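Cellulase (Xanthomonas axonopodis pv. citri, PDB 5HOS) is an endo-beta-1,4-glucanase of glycoside hydrolase family 5, which probably cleaves internal beta-1,4 bonds of cellulose and related glucans. Local coordinates at residues A[68-73]-A[107-112]; A[75-80]-A[133-138]; A[266-271]-A[300-305]. All blocks are in the same frame, centred on the assembly; numbering follows the deposited sequence.

How the interactions relate
All three contacts belong to one eight-stranded beta/alpha barrel. Interaction 1 pairs its second and third strands, interaction 3 its seventh and eighth. Their centres lie about 11 Å apart, and their inward side chains meet in the barrel interior, where Arg72 NH1 makes a 3.0 Å salt bridge to Glu271 OE2 and Ile111 CD1 packs 3.6 Å from Phe268 CZ. Interaction 2, its centre about 20 Å from that of interaction 1, follows the second strand; Ile75 CG1 touches Val112 CG1 at 4.2 Å. Its nearest atoms stay about 8 Å from interaction 3. Glu271 marks the end of the barrel where family 5 enzymes hold their active site, whereas the sulfate beside Arg266 lies near the opposite end.

Interaction 1 (A[68-73]-A[107-112]); sequences MNTVRL and KMYVIV
Tyr109 N donates to Asn69 O (2.7 Å) and begins a close parallel pairing: Val71 N bonds Tyr109 O (2.9 Å), Val71 O in turn accepts from Ile111 N (2.8 Å), and Leu73 N bonds Ile111 O, with strands 70-73 and 109-112 only 20° from parallel. Packing is tight on both faces. Inward, Ile111 CD1 reaches Thr70 CG2 (3.8 Å) and the CB of Arg72; Ile111 and Thr70, both beta-branched, suit an extended backbone. Outward, Leu73 CB meets Val110 CG1 (4.0 Å), and Met108, its flexible thioether bent at chi3 (89°), brings CE within 3.7 Å of Val71 CG2.

The solvent side is looser. The side chain of Lys107, which closes the preceding helix in a Schellman motif, leads away from the pairing at the exposed margin, and a water lies 3.0 Å from Lys107 O and, weakly, near Met68 O. Asn69 ND2 lies 3.9 Å from Tyr109 CE1, its amide plane turned 81° from the ring; Asn69 OD1 and ND2 bond to Ala30 N and Lys28 O.

Backbone bonds thus set the register, the outer face packs apolar side chains against helices 57-65 and 90-105, and the inner face combines Ile111 and the Thr70 methyl with a buried, charged Arg72, met by Asn33 and Glu227.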
# COMPACT_ATOMS: atom_id res chain seq x y z
N MET A 68 -7.43 10.48 10.28
CA MET A 68 -6.67 9.90 9.17
C MET A 68 -6.97 10.70 7.92
O MET A 68 -8.10 11.17 7.74
CB MET A 68 -7.06 8.44 8.95
CG MET A 68 -6.44 7.54 9.99
SD MET A 68 -7.13 5.89 9.97
CE MET A 68 -6.09 5.12 11.20
N ASN A 69 -5.97 10.87 7.07
CA ASN A 69 -6.16 11.56 5.80
C ASN A 69 -5.95 10.70 4.56
O ASN A 69 -5.96 11.22 3.45
CB ASN A 69 -5.29 12.82 5.73
CG ASN A 69 -3.81 12.52 5.59
OD1 ASN A 69 -3.38 11.37 5.71
ND2 ASN A 69 -3.02 13.54 5.33
N THR A 70 -5.75 9.39 4.72
CA THR A 70 -5.39 8.52 3.60
C THR A 70 -6.12 7.18 3.67
O THR A 70 -6.25 6.60 4.74
CB THR A 70 -3.86 8.29 3.57
OG1 THR A 70 -3.20 9.56 3.48
CG2 THR A 70 -3.44 7.43 2.38
N VAL A 71 -6.61 6.73 2.52
CA VAL A 71 -7.12 5.38 2.33
C VAL A 71 -6.23 4.71 1.30
O VAL A 71 -6.00 5.26 0.22
CB VAL A 71 -8.59 5.40 1.83
CG1 VAL A 71 -9.01 4.07 1.22
CG2 VAL A 71 -9.50 5.80 2.98
N ARG A 72 -5.71 3.53 1.63
CA ARG A 72 -5.09 2.68 0.62
C ARG A 72 -6.19 1.75 0.15
O ARG A 72 -6.83 1.07 0.97
CB ARG A 72 -3.88 1.92 1.15
CG ARG A 72 -3.17 1.04 0.13
CD ARG A 72 -1.77 0.70 0.62
NE ARG A 72 -0.97 -0.17 -0.23
CZ ARG A 72 -0.90 -1.51 -0.14
NH1 ARG A 72 -1.64 -2.20 0.74
NH2 ARG A 72 -0.07 -2.17 -0.94
N LEU A 73 -6.40 1.74 -1.16
CA LEU A 73 -7.49 0.99 -1.77
C LEU A 73 -6.95 -0.12 -2.67
O LEU A 73 -6.59 0.13 -3.82
CB LEU A 73 -8.38 1.94 -2.56
CG LEU A 73 -9.64 1.35 -3.18
CD1 LEU A 73 -10.68 1.10 -2.09
CD2 LEU A 73 -10.18 2.28 -4.26
N LYS A 107 -12.07 14.80 2.82
CA LYS A 107 -10.73 15.42 2.77
C LYS A 107 -9.58 14.40 2.93
O LYS A 107 -8.62 14.63 3.67
CB LYS A 107 -10.63 16.56 3.79
CG LYS A 107 -11.72 17.62 3.62
CD LYS A 107 -11.47 18.84 4.51
CE LYS A 107 -12.75 19.63 4.78
NZ LYS A 107 -13.50 20.00 3.55
N MET A 108 -9.70 13.29 2.21
CA MET A 108 -8.71 12.24 2.24
C MET A 108 -8.08 12.00 0.87
O MET A 108 -8.67 12.34 -0.17
CB MET A 108 -9.33 10.93 2.75
CG MET A 108 -9.89 11.03 4.16
SD MET A 108 -10.64 9.48 4.69
CE MET A 108 -9.25 8.62 5.41
N TYR A 109 -6.88 11.43 0.89
CA TYR A 109 -6.18 10.93 -0.29
C TYR A 109 -6.50 9.45 -0.48
O TYR A 109 -6.86 8.77 0.48
CB TYR A 109 -4.67 11.08 -0.10
CG TYR A 109 -4.18 12.50 0.08
CD1 TYR A 109 -4.08 13.07 1.35
CD2 TYR A 109 -3.80 13.27 -1.01
CE1 TYR A 109 -3.64 14.37 1.52
CE2 TYR A 109 -3.34 14.57 -0.85
CZ TYR A 109 -3.26 15.11 0.42
OH TYR A 109 -2.81 16.41 0.59
N VAL A 110 -6.34 8.96 -1.71
CA VAL A 110 -6.52 7.54 -2.02
C VAL A 110 -5.27 7.03 -2.72
O VAL A 110 -4.87 7.59 -3.75
CB VAL A 110 -7.75 7.26 -2.92
CG1 VAL A 110 -7.83 5.80 -3.33
CG2 VAL A 110 -9.02 7.64 -2.19
N ILE A 111 -4.68 5.97 -2.17
CA ILE A 111 -3.65 5.21 -2.87
C ILE A 111 -4.37 4.14 -3.65
O ILE A 111 -5.02 3.28 -3.05
CB ILE A 111 -2.65 4.54 -1.90
CG1 ILE A 111 -1.96 5.58 -1.02
CG2 ILE A 111 -1.62 3.70 -2.66
CD1 ILE A 111 -1.36 4.99 0.26
N VAL A 112 -4.27 4.18 -4.97
CA VAL A 112 -4.77 3.09 -5.80
C VAL A 112 -3.69 2.02 -5.79
O VAL A 112 -2.61 2.22 -6.35
CB VAL A 112 -5.07 3.54 -7.24
CG1 VAL A 112 -5.54 2.35 -8.08
CG2 VAL A 112 -6.12 4.65 -7.24
O HOH W 1 -8.99 14.17 6.64

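Interaction 2 (A[75-80]-A[133-138]); sequences ILWERL and STFNDL
Trp77 reaches across to helix 132-145 and is met there by three residues in turn. Thr134 comes first: its carbonyl O lies at the edge of the indole, near the ring plane and 3.7 Å from Trp77 CZ2, while its methyl CG2 approaches the same carbon at 3.9 Å. A threonine fits because it turns a methyl to the ring.

Phe135 follows. Its CD1 lies 3.8 Å from Trp77 CH2, and the two six-membered rings, with centroids 5.7 Å apart and planes at 55°, meet obliquely, neither stacked nor edge-to-face. Asp137 makes no direct contact, yet its carboxylate accepts from Gln81 NE2, and Gln81 OE1 accepts from Trp77 NE1, so that a second-shell residue steadies the indole; Arg140 and Arg141 share the charge of the acid.

Leu138 covers one face of the indole. With CG anti to the backbone N (chi1 171°), it sets CD2 3.5 Å from the centroid of the Trp77 five-membered ring and only 7° off the normal, a CH-pi contact over the face. Its other branch, CD1, touches Leu80 CD2 at 4.2 Å, so a forked leucine can touch both Trp77 and Leu80.

Helix 77-80 thus packs against the flank of helix 132-145 through Trp77 and, more lightly, Leu80. Val114 of strand 109-114 touches both Trp77 and Leu138, Leu80 leans on Ile96 and Gln92 of helix 90-105, and Phe135 reaches Ser175 of helix 165-181.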
# COMPACT_ATOMS: atom_id res chain seq x y z
N ILE A 75 -7.09 -2.90 -5.30
CA ILE A 75 -7.91 -3.31 -6.43
C ILE A 75 -7.19 -4.44 -7.16
O ILE A 75 -5.97 -4.57 -7.03
CB ILE A 75 -8.23 -2.15 -7.39
CG1 ILE A 75 -6.98 -1.58 -8.08
CG2 ILE A 75 -8.94 -1.04 -6.63
CD1 ILE A 75 -6.64 -2.19 -9.42
N LEU A 76 -7.95 -5.26 -7.88
CA LEU A 76 -7.38 -6.35 -8.67
C LEU A 76 -7.14 -5.92 -10.09
O LEU A 76 -8.08 -5.49 -10.77
CB LEU A 76 -8.32 -7.56 -8.72
CG LEU A 76 -8.19 -8.71 -7.74
CD1 LEU A 76 -8.96 -9.89 -8.31
CD2 LEU A 76 -6.75 -9.10 -7.46
N TRP A 77 -5.90 -6.07 -10.56
CA TRP A 77 -5.53 -5.73 -11.94
C TRP A 77 -6.54 -6.31 -12.94
O TRP A 77 -7.03 -5.61 -13.82
CB TRP A 77 -4.12 -6.28 -12.24
CG TRP A 77 -3.49 -5.84 -13.54
CD1 TRP A 77 -4.08 -5.19 -14.60
CD2 TRP A 77 -2.14 -6.09 -13.94
NE1 TRP A 77 -3.18 -5.01 -15.61
CE2 TRP A 77 -1.98 -5.56 -15.24
CE3 TRP A 77 -1.05 -6.72 -13.33
CZ2 TRP A 77 -0.76 -5.61 -15.93
CZ3 TRP A 77 0.18 -6.78 -14.02
CH2 TRP A 77 0.30 -6.23 -15.31
N GLU A 78 -6.88 -7.59 -12.77
CA GLU A 78 -7.71 -8.29 -13.74
C GLU A 78 -9.15 -7.79 -13.78
O GLU A 78 -9.83 -7.92 -14.81
CB GLU A 78 -7.69 -9.80 -13.48
CG GLU A 78 -6.31 -10.41 -13.65
CD GLU A 78 -5.45 -10.42 -12.39
OE1 GLU A 78 -5.82 -9.80 -11.36
OE2 GLU A 78 -4.38 -11.06 -12.44
N ARG A 79 -9.63 -7.25 -12.66
CA ARG A 79 -10.95 -6.61 -12.62
C ARG A 79 -10.93 -5.24 -13.31
O ARG A 79 -11.88 -4.88 -13.99
CB ARG A 79 -11.44 -6.48 -11.19
CG ARG A 79 -11.67 -7.83 -10.53
CD ARG A 79 -12.39 -7.73 -9.20
NE ARG A 79 -12.77 -9.08 -8.75
CZ ARG A 79 -12.56 -9.61 -7.55
NH1 ARG A 79 -12.01 -8.92 -6.55
NH2 ARG A 79 -12.96 -10.86 -7.33
N LEU A 80 -9.86 -4.49 -13.12
CA LEU A 80 -9.72 -3.18 -13.75
C LEU A 80 -9.34 -3.26 -15.24
O LEU A 80 -9.79 -2.41 -16.02
CB LEU A 80 -8.72 -2.33 -12.99
CG LEU A 80 -8.51 -0.90 -13.52
CD1 LEU A 80 -9.80 -0.09 -13.53
CD2 LEU A 80 -7.45 -0.20 -12.69
N SER A 133 5.93 -4.38 -20.99
CA SER A 133 4.97 -3.59 -21.77
C SER A 133 3.52 -3.75 -21.28
O SER A 133 2.77 -2.79 -21.30
CB SER A 133 5.05 -3.96 -23.26
OG SER A 133 4.66 -5.30 -23.49
N THR A 134 3.15 -4.95 -20.85
CA THR A 134 1.81 -5.18 -20.32
C THR A 134 1.54 -4.38 -19.03
O THR A 134 0.47 -3.80 -18.86
CB THR A 134 1.58 -6.68 -20.11
OG1 THR A 134 1.58 -7.32 -21.39
CG2 THR A 134 0.25 -6.96 -19.41
N PHE A 135 2.54 -4.35 -18.15
CA PHE A 135 2.46 -3.58 -16.92
C PHE A 135 2.47 -2.08 -17.21
O PHE A 135 1.68 -1.31 -16.63
CB PHE A 135 3.62 -3.99 -16.00
CG PHE A 135 3.58 -3.39 -14.61
CD1 PHE A 135 2.40 -3.38 -13.85
CD2 PHE A 135 4.73 -2.87 -14.05
CE1 PHE A 135 2.38 -2.85 -12.58
CE2 PHE A 135 4.71 -2.33 -12.77
CZ PHE A 135 3.53 -2.32 -12.04
N ASN A 136 3.34 -1.66 -18.14
CA ASN A 136 3.39 -0.27 -18.58
C ASN A 136 2.03 0.24 -19.06
O ASN A 136 1.64 1.37 -18.75
CB ASN A 136 4.39 -0.08 -19.73
CG ASN A 136 5.84 -0.15 -19.29
OD1 ASN A 136 6.16 -0.13 -18.10
ND2 ASN A 136 6.73 -0.24 -20.27
N ASP A 137 1.31 -0.59 -19.82
CA ASP A 137 0.04 -0.16 -20.39
C ASP A 137 -1.02 0.08 -19.31
O ASP A 137 -1.77 1.04 -19.41
CB ASP A 137 -0.49 -1.16 -21.40
CG ASP A 137 -1.72 -0.66 -22.09
OD1 ASP A 137 -1.60 0.25 -22.93
OD2 ASP A 137 -2.83 -1.14 -21.74
N LEU A 138 -1.07 -0.78 -18.29
CA LEU A 138 -1.96 -0.53 -17.14
C LEU A 138 -1.70 0.86 -16.56
O LEU A 138 -2.63 1.66 -16.41
CB LEU A 138 -1.77 -1.57 -16.03
CG LEU A 138 -2.49 -1.29 -14.69
CD1 LEU A 138 -3.99 -1.34 -14.85
CD2 LEU A 138 -2.03 -2.25 -13.61

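Interaction 3 (A[266-271]-A[300-305]); sequences RGFLAE and GWSWWA. With SO4 (sulfate ion), chain B.
One face of the Phe268 ring lies over the neighbouring backbone, with Gly300 C 3.8 Å from the plane over the ring centre and Trp301 N nearer the rim; Ser302 OG meets its edge, 3.6 Å from CE1. Glycine suits position 300 because a CB there would run into the Phe268 ring. The Trp304 indole is covered on one face by Ala305 CB and on the opposite face by Glu271 OE1, the carboxylate and ring planes only 25° apart. Glu271 lies alongside the indole and places OE2 3.6 Å from Trp304 CE3. Its OE1 bonds Tyr231 OH.

Between these groups the strands run parallel. Leu269 N donates to Gly300 O (2.9 Å) and Ser302 N to Leu269 O (2.9 Å), while Leu269 CB rests on Trp301 CB, away from the Phe268 face. Ser302, with OG between its backbone N and carbonyl carbon (chi1 50°), gives its hydroxyl proton to Ala270 O (2.8 Å) from above the carbonyl plane. Asn33 ND2 also bonds that oxygen. Beyond this pair the register shifts, so that Glu271 faces Trp304.

Arg266, at the far end, holds a sulfate, probably from the crystallisation liquor, edge-on with two bonds, NH1 to O4 (2.8 Å) and NH2 to O1 (3.2 Å). Lys28, Tyr29 and Arg223 also bond it.

Strands 267-273 and 298-306, joined through helix 278-293, form a beta-alpha-beta unit of the barrel. A glutamate near the C-terminal end of the seventh strand, beside a tryptophan before a cis peptide on the eighth, is consistent with the family 5 active site, whose nucleophile occupies the former position.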
# COMPACT_ATOMS: atom_id res chain seq x y z
N ARG A 266 12.66 8.52 0.31
CA ARG A 266 11.63 8.62 1.32
C ARG A 266 10.89 7.30 1.37
O ARG A 266 10.88 6.57 0.38
CB ARG A 266 10.66 9.74 1.00
CG ARG A 266 11.33 11.10 0.83
CD ARG A 266 10.28 12.17 0.62
NE ARG A 266 9.57 11.98 -0.65
CZ ARG A 266 8.35 12.45 -0.93
NH1 ARG A 266 7.65 13.16 -0.04
NH2 ARG A 266 7.82 12.21 -2.13
N GLY A 267 10.26 7.03 2.50
CA GLY A 267 9.56 5.77 2.76
C GLY A 267 8.08 5.95 3.08
O GLY A 267 7.68 6.96 3.69
N PHE A 268 7.28 4.98 2.65
CA PHE A 268 5.85 4.91 3.00
C PHE A 268 5.59 3.51 3.51
O PHE A 268 5.77 2.53 2.77
CB PHE A 268 4.97 5.20 1.78
CG PHE A 268 3.54 5.58 2.12
CD1 PHE A 268 2.66 4.67 2.66
CD2 PHE A 268 3.07 6.86 1.84
CE1 PHE A 268 1.35 5.02 2.95
CE2 PHE A 268 1.77 7.23 2.14
CZ PHE A 268 0.90 6.31 2.70
N LEU A 269 5.15 3.40 4.77
CA LEU A 269 4.84 2.11 5.37
C LEU A 269 3.38 1.77 5.03
O LEU A 269 2.47 2.04 5.81
CB LEU A 269 5.12 2.13 6.87
CG LEU A 269 5.18 0.76 7.56
CD1 LEU A 269 6.39 -0.05 7.09
CD2 LEU A 269 5.22 0.93 9.08
N ALA A 270 3.17 1.21 3.84
CA ALA A 270 1.83 1.07 3.27
C ALA A 270 1.00 -0.06 3.89
O ALA A 270 -0.22 -0.10 3.71
CB ALA A 270 1.89 0.90 1.77
N GLU A 271 1.67 -1.00 4.56
CA GLU A 271 0.98 -2.00 5.37
C GLU A 271 1.76 -2.23 6.64
O GLU A 271 2.98 -2.41 6.60
CB GLU A 271 0.86 -3.36 4.65
CG GLU A 271 -0.03 -3.37 3.43
CD GLU A 271 -0.35 -4.77 2.93
OE1 GLU A 271 -0.09 -5.75 3.67
OE2 GLU A 271 -0.86 -4.89 1.79
N GLY A 300 4.85 8.69 5.18
CA GLY A 300 3.50 8.26 5.48
C GLY A 300 3.38 6.82 5.89
O GLY A 300 4.33 6.03 5.79
N TRP A 301 2.20 6.48 6.39
CA TRP A 301 1.86 5.10 6.73
C TRP A 301 0.38 4.83 6.56
O TRP A 301 -0.43 5.75 6.56
CB TRP A 301 2.31 4.73 8.15
CG TRP A 301 1.91 5.68 9.29
CD1 TRP A 301 2.72 6.57 9.91
CD2 TRP A 301 0.64 5.76 9.97
NE1 TRP A 301 2.05 7.22 10.91
CE2 TRP A 301 0.77 6.74 10.98
CE3 TRP A 301 -0.59 5.11 9.82
CZ2 TRP A 301 -0.28 7.10 11.83
CZ3 TRP A 301 -1.64 5.46 10.68
CH2 TRP A 301 -1.47 6.44 11.67
N SER A 302 0.05 3.55 6.39
CA SER A 302 -1.34 3.12 6.29
C SER A 302 -1.49 1.72 6.89
O SER A 302 -0.82 0.76 6.48
CB SER A 302 -1.88 3.19 4.85
OG SER A 302 -1.04 2.55 3.90
N TRP A 303 -2.34 1.66 7.92
CA TRP A 303 -2.62 0.45 8.69
C TRP A 303 -3.33 -0.61 7.85
O TRP A 303 -4.21 -0.27 7.05
CB TRP A 303 -3.51 0.84 9.87
CG TRP A 303 -4.06 -0.27 10.70
CD1 TRP A 303 -5.21 -0.97 10.47
CD2 TRP A 303 -3.50 -0.78 11.90
NE1 TRP A 303 -5.40 -1.90 11.47
CE2 TRP A 303 -4.37 -1.80 12.36
CE3 TRP A 303 -2.36 -0.47 12.65
CZ2 TRP A 303 -4.12 -2.51 13.54
CZ3 TRP A 303 -2.10 -1.18 13.81
CH2 TRP A 303 -2.98 -2.18 14.24
N TRP A 304 -2.97 -1.87 8.06
CA TRP A 304 -3.70 -3.00 7.48
C TRP A 304 -4.45 -3.68 8.64
O TRP A 304 -3.79 -4.22 9.53
CB TRP A 304 -2.75 -4.01 6.82
CG TRP A 304 -3.52 -5.12 6.17
CD1 TRP A 304 -3.98 -6.25 6.78
CD2 TRP A 304 -3.97 -5.18 4.81
NE1 TRP A 304 -4.68 -7.02 5.87
CE2 TRP A 304 -4.70 -6.38 4.66
CE3 TRP A 304 -3.83 -4.33 3.71
CZ2 TRP A 304 -5.27 -6.76 3.45
CZ3 TRP A 304 -4.41 -4.71 2.50
CH2 TRP A 304 -5.12 -5.91 2.38
N ALA A 305 -5.78 -3.68 8.67
CA ALA A 305 -6.68 -3.07 7.67
C ALA A 305 -8.04 -2.81 8.29
O ALA A 305 -8.28 -3.15 9.44
CB ALA A 305 -6.84 -4.00 6.47
S SO4 B . 4.37 14.38 -1.48
O1 SO4 B . 5.22 14.05 -2.65
O2 SO4 B . 4.43 15.83 -1.23
O3 SO4 B . 2.98 13.98 -1.75
O4 SO4 B . 4.89 13.68 -0.28